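Local coordinates for protein 2-hydroxyisobutanoyl-CoA mutase large subunit (Aquincola tertiaricarbonis, PDB 4R3U) that interconverts 2-hydroxyisobutyryl-CoA and (S)-3-hydroxybutyryl-CoA as the substrate-binding large subunit of a cobalamin-dependent mutase, at residues 245-259 with 293-305. Numbering follows the deposited sequence.
Sequences KRYNPINISGYHISE and APRLAFFFVSQGD. With 3HC (3-hydroxybutanoyl-coenzyme A), chain E.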
ATOM      1  N   LYS A 245      14.831 -34.168   5.965  1.00 42.58           N
ATOM      2  CA  LYS A 245      13.460 -34.229   5.462  1.00 42.76           C
ATOM      3  C   LYS A 245      12.692 -32.903   5.359  1.00 44.12           C
ATOM      4  O   LYS A 245      11.969 -32.707   4.375  1.00 43.84           O
ATOM      5  CB  LYS A 245      12.633 -35.288   6.222  1.00 46.51           C
ATOM      6  CG  LYS A 245      13.003 -36.727   5.846  1.00 63.55           C
ATOM      7  CD  LYS A 245      11.907 -37.736   6.253  1.00 74.25           C
ATOM      8  CE  LYS A 245      12.119 -38.363   7.621  1.00 75.18           C
ATOM      9  NZ  LYS A 245      11.416 -39.666   7.761  1.00 76.57           N
ATOM     10  N   ARG A 246      12.821 -32.015   6.367  1.00 38.53           N
ATOM     11  CA  ARG A 246      12.092 -30.742   6.389  1.00 36.67           C
ATOM     12  C   ARG A 246      12.916 -29.522   5.921  1.00 38.61           C
ATOM     13  O   ARG A 246      12.414 -28.389   5.922  1.00 37.30           O
ATOM     14  CB  ARG A 246      11.470 -30.506   7.768  1.00 36.84           C
ATOM     15  CG  ARG A 246      10.207 -31.285   7.973  1.00 37.99           C
ATOM     16  CD  ARG A 246       9.513 -30.905   9.252  1.00 39.27           C
ATOM     17  NE  ARG A 246       8.758 -29.671   9.099  1.00 57.16           N
ATOM     18  CZ  ARG A 246       8.823 -28.649   9.944  1.00 70.97           C
ATOM     19  NH1 ARG A 246       9.592 -28.723  11.026  1.00 56.38           N
ATOM     20  NH2 ARG A 246       8.125 -27.542   9.713  1.00 48.09           N
ATOM     21  N   TYR A 247      14.175 -29.761   5.498  1.00 35.52           N
ATOM     22  CA  TYR A 247      15.102 -28.724   5.037  1.00 33.62           C
ATOM     23  C   TYR A 247      15.040 -28.433   3.524  1.00 35.94           C
ATOM     24  O   TYR A 247      14.907 -29.359   2.715  1.00 35.75           O
ATOM     25  CB  TYR A 247      16.544 -29.049   5.466  1.00 33.94           C
ATOM     26  CG  TYR A 247      17.410 -27.826   5.618  1.00 32.92           C
ATOM     27  CD1 TYR A 247      17.454 -27.125   6.816  1.00 33.41           C
ATOM     28  CD2 TYR A 247      18.188 -27.359   4.560  1.00 33.25           C
ATOM     29  CE1 TYR A 247      18.258 -25.998   6.967  1.00 32.33           C
ATOM     30  CE2 TYR A 247      18.989 -26.225   4.695  1.00 33.37           C
ATOM     31  CZ  TYR A 247      19.018 -25.546   5.900  1.00 39.33           C
ATOM     32  OH  TYR A 247      19.808 -24.430   6.036  1.00 38.96           O
ATOM     33  N   ASN A 248      15.166 -27.136   3.169  1.00 30.77           N
ATOM     34  CA  ASN A 248      15.188 -26.627   1.800  1.00 29.66           C
ATOM     35  C   ASN A 248      16.652 -26.359   1.420  1.00 32.52           C
ATOM     36  O   ASN A 248      17.222 -25.377   1.891  1.00 30.82           O
ATOM     37  CB  ASN A 248      14.325 -25.376   1.691  1.00 27.14           C
ATOM     38  CG  ASN A 248      12.910 -25.614   2.126  1.00 28.23           C
ATOM     39  OD1 ASN A 248      12.185 -26.372   1.499  1.00 27.58           O
ATOM     40  ND2 ASN A 248      12.495 -24.999   3.226  1.00 22.93           N
ATOM     41  N   PRO A 249      17.309 -27.275   0.651  1.00 28.78           N
ATOM     42  CA  PRO A 249      18.748 -27.101   0.371  1.00 27.96           C
ATOM     43  C   PRO A 249      19.148 -25.935  -0.545  1.00 29.77           C
ATOM     44  O   PRO A 249      20.340 -25.662  -0.666  1.00 30.31           O
ATOM     45  CB  PRO A 249      19.155 -28.456  -0.241  1.00 29.16           C
ATOM     46  CG  PRO A 249      17.923 -28.957  -0.863  1.00 33.01           C
ATOM     47  CD  PRO A 249      16.796 -28.526   0.037  1.00 29.15           C
ATOM     48  N   ILE A 250      18.196 -25.299  -1.216  1.00 25.17           N
ATOM     49  CA  ILE A 250      18.463 -24.229  -2.175  1.00 22.96           C
ATOM     50  C   ILE A 250      17.217 -23.386  -2.355  1.00 25.72           C
ATOM     51  O   ILE A 250      16.098 -23.841  -2.156  1.00 28.83           O
ATOM     52  CB  ILE A 250      18.893 -24.866  -3.541  1.00 24.82           C
ATOM     53  CG1 ILE A 250      19.454 -23.813  -4.534  1.00 23.70           C
ATOM     54  CG2 ILE A 250      17.747 -25.738  -4.173  1.00 26.03           C
ATOM     55  CD1 ILE A 250      20.099 -24.386  -5.827  1.00 22.47           C
ATOM     56  N   ASN A 251      17.437 -22.170  -2.777  1.00 21.53           N
ATOM     57  CA  ASN A 251      16.494 -21.194  -3.233  1.00 20.41           C
ATOM     58  C   ASN A 251      17.120 -20.780  -4.542  1.00 26.12           C
ATOM     59  O   ASN A 251      18.129 -20.040  -4.534  1.00 24.54           O
ATOM     60  CB  ASN A 251      16.412 -19.989  -2.286  1.00 17.12           C
ATOM     61  CG  ASN A 251      15.266 -20.034  -1.321  1.00 28.12           C
ATOM     62  OD1 ASN A 251      14.556 -21.029  -1.142  1.00 30.09           O
ATOM     63  ND2 ASN A 251      15.082 -18.959  -0.651  1.00 21.89           N
ATOM     64  N   ILE A 252      16.607 -21.366  -5.665  1.00 23.52           N
ATOM     65  CA  ILE A 252      17.010 -21.026  -7.035  1.00 23.20           C
ATOM     66  C   ILE A 252      16.430 -19.616  -7.203  1.00 27.27           C
ATOM     67  O   ILE A 252      15.217 -19.433  -7.130  1.00 28.30           O
ATOM     68  CB  ILE A 252      16.509 -22.062  -8.075  1.00 27.33           C
ATOM     69  CG1 ILE A 252      16.931 -23.487  -7.668  1.00 29.46           C
ATOM     70  CG2 ILE A 252      17.024 -21.725  -9.477  1.00 28.06           C
ATOM     71  CD1 ILE A 252      16.058 -24.636  -8.175  1.00 29.60           C
ATOM     72  N   SER A 253      17.309 -18.620  -7.296  1.00 22.61           N
ATOM     73  CA  SER A 253      16.945 -17.207  -7.209  1.00 20.29           C
ATOM     74  C   SER A 253      16.855 -16.343  -8.460  1.00 24.17           C
ATOM     75  O   SER A 253      17.733 -16.354  -9.314  1.00 24.32           O
ATOM     76  CB  SER A 253      17.785 -16.504  -6.143  1.00 19.33           C
ATOM     77  OG  SER A 253      18.067 -17.326  -5.022  1.00 21.62           O
ATOM     78  N   GLY A 254      15.817 -15.526  -8.490  1.00 20.28           N
ATOM     79  CA  GLY A 254      15.590 -14.548  -9.549  1.00 20.13           C
ATOM     80  C   GLY A 254      15.762 -13.129  -9.037  1.00 20.77           C
ATOM     81  O   GLY A 254      16.126 -12.234  -9.809  1.00 18.39           O
ATOM     82  N   TYR A 255      15.550 -12.945  -7.705  1.00 16.91           N
ATOM     83  CA  TYR A 255      15.680 -11.666  -7.030  1.00 17.17           C
ATOM     84  C   TYR A 255      16.916 -10.840  -7.469  1.00 23.34           C
ATOM     85  O   TYR A 255      16.792  -9.673  -7.866  1.00 24.27           O
ATOM     86  CB  TYR A 255      15.657 -11.849  -5.489  1.00 17.36           C
ATOM     87  CG  TYR A 255      15.696 -10.527  -4.737  1.00 17.33           C
ATOM     88  CD1 TYR A 255      14.532  -9.791  -4.515  1.00 17.51           C
ATOM     89  CD2 TYR A 255      16.907  -9.974  -4.319  1.00 17.81           C
ATOM     90  CE1 TYR A 255      14.570  -8.532  -3.916  1.00 16.74           C
ATOM     91  CE2 TYR A 255      16.958  -8.720  -3.708  1.00 18.23           C
ATOM     92  CZ  TYR A 255      15.787  -7.999  -3.509  1.00 23.09           C
ATOM     93  OH  TYR A 255      15.826  -6.761  -2.898  1.00 21.82           O
ATOM     94  N   HIS A 256      18.099 -11.456  -7.366  1.00 20.59           N
ATOM     95  CA  HIS A 256      19.390 -10.851  -7.657  1.00 19.61           C
ATOM     96  C   HIS A 256      19.544 -10.533  -9.118  1.00 24.38           C
ATOM     97  O   HIS A 256      20.203  -9.548  -9.443  1.00 23.45           O
ATOM     98  CB  HIS A 256      20.513 -11.756  -7.153  1.00 19.61           C
ATOM     99  CG  HIS A 256      20.218 -12.357  -5.812  1.00 22.29           C
ATOM    100  ND1 HIS A 256      19.503 -13.550  -5.694  1.00 24.50           N
ATOM    101  CD2 HIS A 256      20.515 -11.901  -4.574  1.00 22.79           C
ATOM    102  CE1 HIS A 256      19.414 -13.781  -4.395  1.00 22.99           C
ATOM    103  NE2 HIS A 256      20.013 -12.823  -3.683  1.00 22.76           N
ATOM    104  N   ILE A 257      18.957 -11.382 -10.012  1.00 22.99           N
ATOM    105  CA  ILE A 257      18.966 -11.177 -11.460  1.00 22.53           C
ATOM    106  C   ILE A 257      18.177  -9.883 -11.722  1.00 24.65           C
ATOM    107  O   ILE A 257      18.683  -8.993 -12.416  1.00 24.73           O
ATOM    108  CB  ILE A 257      18.427 -12.434 -12.241  1.00 26.50           C
ATOM    109  CG1 ILE A 257      19.403 -13.646 -12.117  1.00 27.20           C
ATOM    110  CG2 ILE A 257      18.129 -12.125 -13.735  1.00 25.57           C
ATOM    111  CD1 ILE A 257      18.747 -15.026 -12.248  1.00 25.42           C
ATOM    112  N   SER A 258      16.974  -9.747 -11.105  1.00 20.22           N
ATOM    113  CA  SER A 258      16.163  -8.526 -11.236  1.00 19.54           C
ATOM    114  C   SER A 258      16.918  -7.297 -10.703  1.00 21.82           C
ATOM    115  O   SER A 258      17.046  -6.283 -11.400  1.00 21.47           O
ATOM    116  CB  SER A 258      14.841  -8.675 -10.493  1.00 19.93           C
ATOM    117  OG  SER A 258      14.024  -7.544 -10.736  1.00 22.92           O
ATOM    118  N   GLU A 259      17.397  -7.397  -9.457  1.00 18.38           N
ATOM    119  CA  GLU A 259      18.114  -6.327  -8.761  1.00 17.97           C
ATOM    120  C   GLU A 259      19.440  -5.905  -9.432  1.00 20.24           C
ATOM    121  O   GLU A 259      19.869  -4.749  -9.263  1.00 19.74           O
ATOM    122  CB  GLU A 259      18.265  -6.661  -7.281  1.00 18.22           C
ATOM    123  CG  GLU A 259      16.935  -6.647  -6.552  1.00 19.47           C
ATOM    124  CD  GLU A 259      16.445  -5.280  -6.130  1.00 34.81           C
ATOM    125  OE1 GLU A 259      15.309  -4.913  -6.506  1.00 36.73           O
ATOM    126  OE2 GLU A 259      17.211  -4.559  -5.451  1.00 28.10           O
ATOM    127  N   ALA A 293      13.157 -33.061  -5.987  1.00 30.50           N
ATOM    128  CA  ALA A 293      12.306 -32.000  -6.543  1.00 28.42           C
ATOM    129  C   ALA A 293      11.247 -31.446  -5.577  1.00 32.74           C
ATOM    130  O   ALA A 293      11.100 -30.207  -5.525  1.00 30.77           O
ATOM    131  CB  ALA A 293      11.683 -32.419  -7.848  1.00 29.32           C
ATOM    132  N   PRO A 294      10.573 -32.285  -4.731  1.00 30.92           N
ATOM    133  CA  PRO A 294       9.594 -31.721  -3.774  1.00 30.71           C
ATOM    134  C   PRO A 294      10.165 -30.667  -2.814  1.00 34.32           C
ATOM    135  O   PRO A 294       9.445 -29.749  -2.422  1.00 31.64           O
ATOM    136  CB  PRO A 294       9.112 -32.953  -3.002  1.00 33.77           C
ATOM    137  CG  PRO A 294       9.350 -34.091  -3.900  1.00 39.03           C
ATOM    138  CD  PRO A 294      10.601 -33.760  -4.637  1.00 34.03           C
ATOM    139  N   ARG A 295      11.471 -30.798  -2.476  1.00 32.68           N
ATOM    140  CA  ARG A 295      12.222 -29.934  -1.564  1.00 32.56           C
ATOM    141  C   ARG A 295      12.983 -28.760  -2.205  1.00 39.01           C
ATOM    142  O   ARG A 295      13.524 -27.907  -1.486  1.00 37.96           O
ATOM    143  CB  ARG A 295      13.126 -30.759  -0.644  1.00 32.78           C
ATOM    144  CG  ARG A 295      12.403 -31.313   0.587  1.00 36.69           C
ATOM    145  CD  ARG A 295      12.140 -30.215   1.602  1.00 43.53           C
ATOM    146  NE  ARG A 295      11.042 -30.579   2.482  1.00 55.20           N
ATOM    147  CZ  ARG A 295      10.333 -29.723   3.201  1.00 63.06           C
ATOM    148  NH1 ARG A 295       9.351 -30.154   3.971  1.00 63.87           N
ATOM    149  NH2 ARG A 295      10.608 -28.429   3.162  1.00 40.37           N
ATOM    150  N   LEU A 296      12.983 -28.682  -3.555  1.00 35.58           N
ATOM    151  CA  LEU A 296      13.583 -27.547  -4.252  1.00 32.65           C
ATOM    152  C   LEU A 296      12.683 -26.349  -3.966  1.00 35.70           C
ATOM    153  O   LEU A 296      11.476 -26.513  -3.743  1.00 37.50           O
ATOM    154  CB  LEU A 296      13.645 -27.784  -5.779  1.00 32.43           C
ATOM    155  CG  LEU A 296      14.590 -28.863  -6.309  1.00 36.40           C
ATOM    156  CD1 LEU A 296      14.310 -29.139  -7.776  1.00 37.03           C
ATOM    157  CD2 LEU A 296      16.048 -28.469  -6.110  1.00 33.47           C
ATOM    158  N   ALA A 297      13.260 -25.154  -3.959  1.00 29.63           N
ATOM    159  CA  ALA A 297      12.541 -23.906  -3.695  1.00 27.35           C
ATOM    160  C   ALA A 297      13.207 -22.777  -4.465  1.00 28.35           C
ATOM    161  O   ALA A 297      14.335 -22.927  -4.968  1.00 27.77           O
ATOM    162  CB  ALA A 297      12.510 -23.608  -2.194  1.00 27.70           C
ATOM    163  N   PHE A 298      12.494 -21.660  -4.580  1.00 23.07           N
ATOM    164  CA  PHE A 298      12.901 -20.473  -5.345  1.00 21.53           C
ATOM    165  C   PHE A 298      12.827 -19.188  -4.530  1.00 22.97           C
ATOM    166  O   PHE A 298      12.271 -19.163  -3.425  1.00 22.70           O
ATOM    167  CB  PHE A 298      12.013 -20.355  -6.597  1.00 22.76           C
ATOM    168  CG  PHE A 298      12.156 -21.516  -7.539  1.00 24.21           C
ATOM    169  CD1 PHE A 298      11.461 -22.706  -7.318  1.00 26.18           C
ATOM    170  CD2 PHE A 298      13.017 -21.446  -8.623  1.00 25.75           C
ATOM    171  CE1 PHE A 298      11.643 -23.804  -8.159  1.00 27.67           C
ATOM    172  CE2 PHE A 298      13.177 -22.544  -9.481  1.00 28.98           C
ATOM    173  CZ  PHE A 298      12.497 -23.713  -9.235  1.00 27.13           C
ATOM    174  N   PHE A 299      13.404 -18.125  -5.081  1.00 19.87           N
ATOM    175  CA  PHE A 299      13.399 -16.800  -4.470  1.00 18.68           C
ATOM    176  C   PHE A 299      13.235 -15.762  -5.573  1.00 19.74           C
ATOM    177  O   PHE A 299      14.075 -15.645  -6.469  1.00 18.20           O
ATOM    178  CB  PHE A 299      14.679 -16.586  -3.618  1.00 19.80           C
ATOM    179  CG  PHE A 299      14.987 -15.183  -3.129  1.00 19.53           C
ATOM    180  CD1 PHE A 299      13.970 -14.331  -2.703  1.00 20.45           C
ATOM    181  CD2 PHE A 299      16.297 -14.745  -3.022  1.00 20.04           C
ATOM    182  CE1 PHE A 299      14.256 -13.057  -2.229  1.00 20.81           C
ATOM    183  CE2 PHE A 299      16.588 -13.466  -2.525  1.00 21.29           C
ATOM    184  CZ  PHE A 299      15.566 -12.638  -2.106  1.00 19.72           C
ATOM    185  N   PHE A 300      12.127 -15.024  -5.522  1.00 18.51           N
ATOM    186  CA  PHE A 300      11.816 -13.983  -6.517  1.00 18.03           C
ATOM    187  C   PHE A 300      11.564 -12.611  -5.889  1.00 17.77           C
ATOM    188  O   PHE A 300      11.242 -12.512  -4.713  1.00 16.84           O
ATOM    189  CB  PHE A 300      10.623 -14.416  -7.398  1.00 19.74           C
ATOM    190  CG  PHE A 300      10.923 -15.659  -8.204  1.00 23.26           C
ATOM    191  CD1 PHE A 300      11.859 -15.629  -9.243  1.00 25.14           C
ATOM    192  CD2 PHE A 300      10.306 -16.873  -7.901  1.00 25.03           C
ATOM    193  CE1 PHE A 300      12.160 -16.786  -9.965  1.00 26.53           C
ATOM    194  CE2 PHE A 300      10.597 -18.022  -8.634  1.00 27.89           C
ATOM    195  CZ  PHE A 300      11.532 -17.979  -9.651  1.00 26.29           C
ATOM    196  N   VAL A 301      11.708 -11.569  -6.683  1.00 15.10           N
ATOM    197  CA  VAL A 301      11.404 -10.203  -6.267  1.00 15.77           C
ATOM    198  C   VAL A 301       9.897  -9.960  -6.526  1.00 22.39           C
ATOM    199  O   VAL A 301       9.281 -10.650  -7.358  1.00 23.60           O
ATOM    200  CB  VAL A 301      12.281  -9.152  -7.065  1.00 16.53           C
ATOM    201  CG1 VAL A 301      11.880  -9.080  -8.541  1.00 15.85           C
ATOM    202  CG2 VAL A 301      12.233  -7.776  -6.432  1.00 14.79           C
ATOM    203  N   SER A 302       9.340  -8.953  -5.856  1.00 19.84           N
ATOM    204  CA  SER A 302       8.020  -8.427  -6.139  1.00 18.71           C
ATOM    205  C   SER A 302       8.338  -6.999  -6.532  1.00 21.15           C
ATOM    206  O   SER A 302       8.649  -6.152  -5.677  1.00 20.65           O
ATOM    207  CB  SER A 302       7.113  -8.461  -4.922  1.00 21.01           C
ATOM    208  OG  SER A 302       5.869  -7.906  -5.315  1.00 27.75           O
ATOM    209  N   GLN A 303       8.405  -6.772  -7.852  1.00 18.43           N
ATOM    210  CA  GLN A 303       8.732  -5.478  -8.435  1.00 17.68           C
ATOM    211  C   GLN A 303       7.527  -4.566  -8.480  1.00 19.03           C
ATOM    212  O   GLN A 303       6.431  -4.934  -7.988  1.00 16.69           O
ATOM    213  CB  GLN A 303       9.422  -5.607  -9.807  1.00 19.04           C
ATOM    214  CG  GLN A 303      10.916  -5.321  -9.784  1.00 18.79           C
ATOM    215  CD  GLN A 303      11.303  -3.849  -9.940  1.00 32.42           C
ATOM    216  OE1 GLN A 303      10.515  -2.956 -10.321  1.00 25.22           O
ATOM    217  NE2 GLN A 303      12.564  -3.573  -9.676  1.00 24.57           N
ATOM    218  N   GLY A 304       7.777  -3.358  -9.041  1.00 15.12           N
ATOM    219  CA  GLY A 304       6.850  -2.252  -9.103  1.00 13.33           C
ATOM    220  C   GLY A 304       5.654  -2.409  -9.974  1.00 17.26           C
ATOM    221  O   GLY A 304       4.679  -1.719  -9.710  1.00 20.19           O
ATOM    222  N   ASP A 305       5.708  -3.219 -11.065  1.00 15.03           N
ATOM    223  CA  ASP A 305       4.509  -3.327 -11.916  1.00 15.41           C
ATOM    224  C   ASP A 305       3.571  -4.321 -11.265  1.00 20.49           C
ATOM    225  O   ASP A 305       3.758  -5.551 -11.366  1.00 22.13           O
ATOM    226  CB  ASP A 305       4.813  -3.682 -13.381  1.00 16.73           C
ATOM    227  CG  ASP A 305       3.685  -3.348 -14.355  1.00 27.34           C
ATOM    228  OD1 ASP A 305       2.531  -3.829 -14.136  1.00 29.63           O
ATOM    229  OD2 ASP A 305       3.956  -2.641 -15.364  1.00 27.90           O
TER
HETATM  230  N1A 3HC E 801      -1.803 -25.990   4.528  0.50 46.88           N
HETATM  231  C2A 3HC E 801      -1.094 -27.096   5.213  0.50 45.91           C
HETATM  232  N3A 3HC E 801       0.344 -26.830   5.357  0.50 44.89           N
HETATM  233  C4A 3HC E 801       0.902 -25.681   4.906  0.50 45.41           C
HETATM  234  C5A 3HC E 801       0.175 -24.727   4.286  0.50 46.16           C
HETATM  235  C6A 3HC E 801      -1.151 -24.900   4.087  0.50 45.41           C
HETATM  236  N6A 3HC E 801      -1.815 -23.926   3.466  0.50 43.70           N
HETATM  237  N7A 3HC E 801       1.009 -23.730   3.979  0.50 44.40           N
HETATM  238  C8A 3HC E 801       2.225 -24.055   4.408  0.50 42.80           C
HETATM  239  N9A 3HC E 801       2.166 -25.268   4.950  0.50 42.50           N
HETATM  240  C1B 3HC E 801       3.259 -26.077   5.571  0.50 38.06           C
HETATM  241  C2B 3HC E 801       4.326 -26.479   4.574  0.50 35.54           C
HETATM  242  O2B 3HC E 801       3.990 -27.697   3.901  0.50 35.58           O
HETATM  243  C3B 3HC E 801       5.548 -26.637   5.463  0.50 38.73           C
HETATM  244  O3B 3HC E 801       5.543 -27.926   6.123  0.50 44.84           O
HETATM  245  P3B 3HC E 801       6.850 -28.867   6.241  0.50 43.89           P
HETATM  246  O7A 3HC E 801       7.798 -28.029   7.004  0.50 45.33           O
HETATM  247  O8A 3HC E 801       6.316 -30.033   6.988  0.50 47.76           O
HETATM  248  O9A 3HC E 801       7.191 -29.121   4.823  0.50 39.49           O
HETATM  249  C4B 3HC E 801       5.353 -25.561   6.526  0.50 36.96           C
HETATM  250  O4B 3HC E 801       3.923 -25.270   6.570  0.50 38.51           O
HETATM  251  C5B 3HC E 801       6.186 -24.307   6.207  0.50 34.44           C
HETATM  252  O5B 3HC E 801       5.603 -23.593   5.094  0.50 33.39           O
HETATM  253  P1A 3HC E 801       6.360 -23.362   3.670  0.50 33.76           P
HETATM  254  O1A 3HC E 801       7.375 -24.420   3.411  0.50 34.58           O
HETATM  255  O2A 3HC E 801       5.336 -23.111   2.642  0.50 32.48           O
HETATM  256  O3A 3HC E 801       7.038 -21.913   4.039  0.50 33.55           O
HETATM  257  P2A 3HC E 801       8.555 -21.629   4.548  0.50 29.74           P
HETATM  258  O4A 3HC E 801       8.678 -20.187   4.802  0.50 28.43           O
HETATM  259  O5A 3HC E 801       8.956 -22.578   5.616  0.50 33.02           O
HETATM  260  O6A 3HC E 801       9.370 -22.016   3.248  0.50 28.82           O
HETATM  261  CBP 3HC E 801      10.598 -21.693   1.185  0.50 27.99           C
HETATM  262  CCP 3HC E 801       9.378 -21.259   2.025  0.50 29.25           C
HETATM  263  CDP 3HC E 801      10.337 -23.141   0.749  0.50 26.17           C
HETATM  264  CEP 3HC E 801      10.678 -20.829  -0.079  0.50 28.00           C
HETATM  265  CAP 3HC E 801      11.920 -21.617   2.021  0.50 27.59           C
HETATM  266  OAP 3HC E 801      13.085 -22.132   1.339  0.50 27.43           O
HETATM  267  C9P 3HC E 801      12.213 -20.269   2.740  0.50 28.49           C
HETATM  268  O9P 3HC E 801      11.772 -20.038   3.867  0.50 29.02           O
HETATM  269  N8P 3HC E 801      13.046 -19.428   2.106  0.50 28.88           N
HETATM  270  C7P 3HC E 801      13.453 -18.158   2.718  0.50 26.92           C
HETATM  271  C6P 3HC E 801      14.584 -17.526   1.919  0.50 24.04           C
HETATM  272  C5P 3HC E 801      14.975 -16.146   2.457  0.50 21.79           C
HETATM  273  O5P 3HC E 801      14.356 -15.584   3.365  0.50 21.65           O
HETATM  274  N4P 3HC E 801      16.045 -15.630   1.842  0.50 20.57           N
HETATM  275  C3P 3HC E 801      16.580 -14.318   2.178  0.50 22.35           C
HETATM  276  C2P 3HC E 801      17.331 -13.812   0.977  0.50 22.78           C
HETATM  277  S1P 3HC E 801      17.968 -12.129   1.240  0.50 26.37           S
HETATM  278  C1  3HC E 801      18.802 -11.952  -0.346  0.50 27.73           C
HETATM  279  O1  3HC E 801      19.461 -12.846  -0.875  0.50 27.03           O
HETATM  280  C2  3HC E 801      18.583 -10.625  -1.093  0.50 29.36           C
HETATM  281  C3  3HC E 801      19.438  -9.489  -0.526  0.50 31.51           C
HETATM  282  O3  3HC E 801      19.148  -9.326   0.858  0.50 33.43           O
HETATM  283  C4  3HC E 801      20.936  -9.756  -0.734  0.50 31.00           C
HETATM  284  O   HOH W   1       9.778 -25.605   3.582  1.00 37.80           O
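Arg295 and Asn248 meet beside the 3'-phosphate of 3-hydroxybutanoyl-CoA, where one guanidinium serves protein and ligand at once. Its NH2 reaches Asn248 OD1 at 3.1 Å, leaving near the guanidinium plane but arriving above the amide carbonyl plane, while NH1 hydrogen-bonds phosphate O9A. Arg246 grips the same phosphate through NE and NH2, both directed at O7A. A water bridges Asn248 ND2, Arg295 NH2 and a pyrophosphate oxygen. Replacing Arg295 by an alanine is likely to leave O9A without this charged partner and to cost Asn248 OD1, also bonded by Arg339, one of its donors. Between this phosphate site and the acyl site run parallel strands 252-253 and 298-302 of the TIM barrel. At the acyl end, His256 NE2 donates to thioester oxygen O1 (2.9 Å), and His256 CE1 meets Phe299 CE2 at 3.4 Å, the rings oblique. Phe299, its ring swung away from the backbone N (chi1 168°), offers a face to Tyr255 CB, a CH-pi contact 3.5 Å from the centroid; the two rings, slid apart, barely overlap. Ile252 N donates to Ala297 O (2.8 Å), Ile252 O accepts from Phe299 N, and Gly254 N hydrogen-bonds Phe299 O almost straight (178°). Behind this wall, Ile252 lies alongside the Phe298 ring and packs against helix 264-283.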